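Local coordinates for protein Bug27 (Bordetella pertussis, PDB 2QPQ) that probably binds a small solute in the periplasm, as a Venus-flytrap receptor of the Bug family, at residues P141-A153 with V216-Q228. Sequence-based numbering, arbitrary orientation.
Sequences PQHLAGELLNVSA and VAEQGVAGYELNQ
The Tyr-224 ring lies between Leu-148 CD2 on one face, a CH-pi contact 4.0 Å from the ring centroid, and Val-216 CG1 on the other, while Ala-145 O and Leu-149 N sit at its edge. In this Venus-flytrap alpha/beta fold, helix 141-153 thus packs against the loop that leads into strand 227-235. With CG anti to the backbone N (chi1 -176°), Tyr-224 is long enough to bring OH 2.6 Å from Ala-145 O. That carbonyl also accepts the helical bond from Leu-149 N, on the opposite face of its plane, and the hydroxyl gains an acceptor while the helical bond is kept; the short Ala-145 side chain lets it approach the backbone. Beyond the ring, branched aliphatic chains suit the buried, largely apolar interface: Leu-149 CD1 meets Val-221 CG2 at 3.9 Å, and Leu-226 CD2 lies 3.5 Å from Ala-145 N. A water donates to Leu-226 O and, weakly, to Pro-141 O. At the helix N-terminus two glutamines meet beside a bound citrate, probably from the crystallisation liquor, which accepts from Gln-228 NE2 and may mark the ligand pocket. Their amide planes stand 72° apart, and Gln-142 NE2 gives a nearly straight bond of 2.9 Å to Gln-228 OE1, approaching from above its carbonyl plane.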
loop_
_atom_site.group_PDB
_atom_site.type_symbol
_atom_site.label_atom_id
_atom_site.label_comp_id
_atom_site.label_asym_id
_atom_site.label_seq_id
_atom_site.Cartn_x
_atom_site.Cartn_y
_atom_site.Cartn_z
ATOM N N PRO A 141 3.111 -3.116 3.904
ATOM C CA PRO A 141 1.805 -3.241 4.507
ATOM C C PRO A 141 1.306 -4.708 4.457
ATOM O O PRO A 141 0.552 -5.135 5.333
ATOM C CB PRO A 141 0.932 -2.356 3.591
ATOM C CG PRO A 141 1.907 -1.292 3.116
ATOM C CD PRO A 141 3.126 -2.112 2.825
ATOM N N GLN A 142 1.754 -5.465 3.464
ATOM C CA GLN A 142 1.337 -6.888 3.301
ATOM C C GLN A 142 1.978 -7.718 4.406
ATOM O O GLN A 142 1.309 -8.477 5.117
ATOM C CB GLN A 142 1.720 -7.406 1.895
ATOM C CG GLN A 142 0.817 -6.815 0.815
ATOM C CD GLN A 142 1.069 -5.319 0.584
ATOM O OE1 GLN A 142 2.199 -4.888 0.587
ATOM N NE2 GLN A 142 -0.013 -4.520 0.420
ATOM N N HIS A 143 3.280 -7.528 4.589
ATOM C CA HIS A 143 3.964 -8.090 5.767
ATOM C C HIS A 143 3.220 -7.713 7.060
ATOM O O HIS A 143 2.871 -8.573 7.862
ATOM C CB HIS A 143 5.414 -7.605 5.780
ATOM C CG HIS A 143 6.200 -8.021 6.986
ATOM N ND1 HIS A 143 7.443 -7.493 7.282
ATOM C CD2 HIS A 143 5.921 -8.902 7.970
ATOM C CE1 HIS A 143 7.893 -8.040 8.395
ATOM N NE2 HIS A 143 6.989 -8.905 8.828
ATOM N N LEU A 144 2.950 -6.430 7.260
ATOM C CA LEU A 144 2.279 -6.019 8.485
ATOM C C LEU A 144 0.843 -6.569 8.638
ATOM O O LEU A 144 0.410 -6.817 9.758
ATOM C CB LEU A 144 2.294 -4.494 8.626
ATOM C CG LEU A 144 3.651 -3.804 8.862
ATOM C CD1 LEU A 144 3.423 -2.400 9.435
ATOM C CD2 LEU A 144 4.611 -4.603 9.709
ATOM N N ALA A 145 0.126 -6.778 7.525
ATOM C CA ALA A 145 -1.196 -7.406 7.585
ATOM C C ALA A 145 -1.112 -8.805 8.236
ATOM O O ALA A 145 -1.941 -9.153 9.102
ATOM C CB ALA A 145 -1.881 -7.455 6.213
ATOM N N GLY A 146 -0.076 -9.565 7.900
ATOM C CA GLY A 146 0.096 -10.940 8.484
ATOM C C GLY A 146 0.506 -10.832 9.947
ATOM O O GLY A 146 0.057 -11.605 10.805
ATOM N N GLU A 147 1.392 -9.891 10.256
ATOM C CA GLU A 147 1.781 -9.697 11.648
ATOM C C GLU A 147 0.620 -9.171 12.503
ATOM O O GLU A 147 0.460 -9.564 13.647
ATOM C CB GLU A 147 3.015 -8.800 11.726
ATOM C CG GLU A 147 4.296 -9.534 11.208
ATOM C CD GLU A 147 4.530 -10.851 11.941
ATOM O OE1 GLU A 147 4.552 -10.805 13.181
ATOM O OE2 GLU A 147 4.687 -11.940 11.297
ATOM N N LEU A 148 -0.204 -8.290 11.936
ATOM C CA LEU A 148 -1.361 -7.790 12.653
ATOM C C LEU A 148 -2.330 -8.921 12.941
ATOM O O LEU A 148 -2.921 -8.984 14.029
ATOM C CB LEU A 148 -2.055 -6.673 11.853
ATOM C CG LEU A 148 -3.292 -6.001 12.470
ATOM C CD1 LEU A 148 -2.941 -5.303 13.804
ATOM C CD2 LEU A 148 -3.867 -5.017 11.442
ATOM N N LEU A 149 -2.515 -9.813 11.979
ATOM C CA LEU A 149 -3.347 -10.972 12.241
ATOM C C LEU A 149 -2.786 -11.825 13.389
ATOM O O LEU A 149 -3.547 -12.268 14.262
ATOM C CB LEU A 149 -3.517 -11.805 10.990
ATOM C CG LEU A 149 -4.465 -13.024 11.057
ATOM C CD1 LEU A 149 -5.881 -12.623 11.497
ATOM C CD2 LEU A 149 -4.485 -13.685 9.703
ATOM N N ASN A 150 -1.474 -12.076 13.363
ATOM C CA ASN A 150 -0.790 -12.832 14.427
ATOM C C ASN A 150 -1.064 -12.227 15.790
ATOM O O ASN A 150 -1.409 -12.949 16.722
ATOM C CB ASN A 150 0.743 -12.862 14.265
ATOM C CG ASN A 150 1.256 -13.955 13.309
ATOM O OD1 ASN A 150 2.407 -13.876 12.868
ATOM N ND2 ASN A 150 0.443 -14.972 13.009
ATOM N N VAL A 151 -0.851 -10.920 15.893
ATOM C CA VAL A 151 -1.015 -10.178 17.151
ATOM C C VAL A 151 -2.502 -10.186 17.575
ATOM O O VAL A 151 -2.806 -10.447 18.734
ATOM C CB VAL A 151 -0.428 -8.729 17.027
ATOM C CG1 VAL A 151 -0.807 -7.842 18.209
ATOM C CG2 VAL A 151 1.104 -8.769 16.893
ATOM N N SER A 152 -3.414 -9.959 16.625
ATOM C CA SER A 152 -4.845 -9.820 16.930
ATOM C C SER A 152 -5.539 -11.146 17.164
ATOM O O SER A 152 -6.457 -11.250 17.995
ATOM C CB SER A 152 -5.554 -9.054 15.798
ATOM O OG SER A 152 -4.954 -7.771 15.581
ATOM N N ALA A 153 -5.133 -12.172 16.432
ATOM C CA ALA A 153 -5.777 -13.480 16.523
ATOM C C ALA A 153 -4.977 -14.419 17.429
ATOM O O ALA A 153 -5.351 -15.591 17.620
ATOM C CB ALA A 153 -5.916 -14.063 15.170
ATOM N N VAL A 216 -11.080 -9.945 6.980
ATOM C CA VAL A 216 -10.538 -10.553 8.188
ATOM C C VAL A 216 -11.442 -10.279 9.424
ATOM O O VAL A 216 -11.720 -11.199 10.235
ATOM C CB VAL A 216 -9.103 -10.047 8.478
ATOM C CG1 VAL A 216 -8.597 -10.632 9.819
ATOM C CG2 VAL A 216 -8.167 -10.390 7.259
ATOM N N ALA A 217 -11.885 -9.023 9.549
ATOM C CA ALA A 217 -12.717 -8.574 10.689
ATOM C C ALA A 217 -13.959 -9.446 10.811
ATOM O O ALA A 217 -14.294 -9.878 11.894
ATOM C CB ALA A 217 -13.107 -7.085 10.531
ATOM N N GLU A 218 -14.625 -9.731 9.693
ATOM C CA GLU A 218 -15.861 -10.529 9.737
ATOM C C GLU A 218 -15.642 -12.036 9.975
ATOM O O GLU A 218 -16.605 -12.809 9.966
ATOM C CB GLU A 218 -16.753 -10.238 8.525
ATOM C CG GLU A 218 -16.409 -11.025 7.261
ATOM C CD GLU A 218 -17.337 -10.713 6.099
ATOM O OE1 GLU A 218 -16.881 -9.934 5.201
ATOM O OE2 GLU A 218 -18.510 -11.248 6.068
ATOM N N GLN A 219 -14.391 -12.436 10.247
ATOM C CA GLN A 219 -14.024 -13.848 10.475
ATOM C C GLN A 219 -13.427 -14.353 11.826
ATOM O O GLN A 219 -12.540 -15.184 11.783
ATOM C CB GLN A 219 -13.088 -14.351 9.325
ATOM C CG GLN A 219 -13.692 -14.278 7.932
ATOM C CD GLN A 219 -12.802 -14.862 6.849
ATOM O OE1 GLN A 219 -12.105 -14.129 6.135
ATOM N NE2 GLN A 219 -12.831 -16.167 6.709
ATOM N N GLY A 220 -13.786 -13.907 13.030
ATOM C CA GLY A 220 -14.021 -12.594 13.434
ATOM C C GLY A 220 -12.747 -12.238 14.202
ATOM O O GLY A 220 -12.372 -12.826 15.233
ATOM N N VAL A 221 -12.051 -11.282 13.641
ATOM C CA VAL A 221 -10.940 -10.637 14.292
ATOM C C VAL A 221 -11.430 -9.209 14.307
ATOM O O VAL A 221 -11.100 -8.415 13.440
ATOM C CB VAL A 221 -9.653 -10.790 13.432
ATOM C CG1 VAL A 221 -8.460 -10.137 14.127
ATOM C CG2 VAL A 221 -9.403 -12.274 13.100
ATOM N N ALA A 222 -12.272 -8.891 15.281
ATOM C CA ALA A 222 -12.935 -7.580 15.317
ATOM C C ALA A 222 -11.952 -6.414 15.347
ATOM O O ALA A 222 -10.909 -6.478 16.018
ATOM C CB ALA A 222 -13.885 -7.499 16.520
ATOM N N GLY A 223 -12.276 -5.347 14.621
ATOM C CA GLY A 223 -11.405 -4.178 14.609
ATOM C C GLY A 223 -10.213 -4.252 13.645
ATOM O O GLY A 223 -9.489 -3.267 13.460
ATOM N N TYR A 224 -10.013 -5.414 13.033
ATOM C CA TYR A 224 -8.911 -5.606 12.069
ATOM C C TYR A 224 -9.194 -4.841 10.777
ATOM O O TYR A 224 -10.221 -5.034 10.152
ATOM C CB TYR A 224 -8.745 -7.097 11.757
ATOM C CG TYR A 224 -7.562 -7.413 10.847
ATOM C CD1 TYR A 224 -7.568 -7.032 9.503
ATOM C CD2 TYR A 224 -6.439 -8.075 11.340
ATOM C CE1 TYR A 224 -6.462 -7.295 8.653
ATOM C CE2 TYR A 224 -5.346 -8.369 10.489
ATOM C CZ TYR A 224 -5.362 -7.972 9.163
ATOM O OH TYR A 224 -4.270 -8.267 8.340
ATOM N N GLU A 225 -8.280 -3.964 10.382
ATOM C CA GLU A 225 -8.271 -3.449 9.020
ATOM C C GLU A 225 -6.876 -2.997 8.646
ATOM O O GLU A 225 -6.128 -2.490 9.483
ATOM C CB GLU A 225 -9.302 -2.320 8.807
ATOM C CG GLU A 225 -9.081 -1.100 9.667
ATOM C CD GLU A 225 -9.449 0.172 8.922
ATOM O OE1 GLU A 225 -10.493 0.765 9.284
ATOM O OE2 GLU A 225 -8.715 0.555 7.971
ATOM N N LEU A 226 -6.511 -3.184 7.387
ATOM C CA LEU A 226 -5.244 -2.647 6.918
ATOM C C LEU A 226 -5.316 -2.392 5.424
ATOM O O LEU A 226 -4.829 -3.196 4.605
ATOM C CB LEU A 226 -4.062 -3.546 7.321
ATOM C CG LEU A 226 -2.597 -3.158 6.949
ATOM C CD1 LEU A 226 -2.323 -1.685 6.824
ATOM C CD2 LEU A 226 -1.581 -3.796 7.886
ATOM N N ASN A 227 -5.935 -1.267 5.076
ATOM C CA ASN A 227 -6.099 -0.858 3.694
ATOM C C ASN A 227 -4.945 0.061 3.249
ATOM O O ASN A 227 -4.670 1.056 3.897
ATOM C CB ASN A 227 -7.464 -0.161 3.548
ATOM C CG ASN A 227 -8.113 -0.386 2.198
ATOM O OD1 ASN A 227 -7.490 -0.853 1.249
ATOM N ND2 ASN A 227 -9.365 0.024 2.086
ATOM N N GLN A 228 -4.277 -0.284 2.152
ATOM C CA GLN A 228 -3.158 0.513 1.674
ATOM C C GLN A 228 -3.635 1.688 0.822
ATOM O O GLN A 228 -4.327 1.506 -0.154
ATOM C CB GLN A 228 -2.219 -0.357 0.861
ATOM C CG GLN A 228 -1.015 0.330 0.206
ATOM C CD GLN A 228 -0.067 -0.709 -0.348
ATOM O OE1 GLN A 228 0.302 -1.625 0.366
ATOM N NE2 GLN A 228 0.273 -0.618 -1.618
HETATM O O HOH W 1 -2.125 -4.414 3.758
#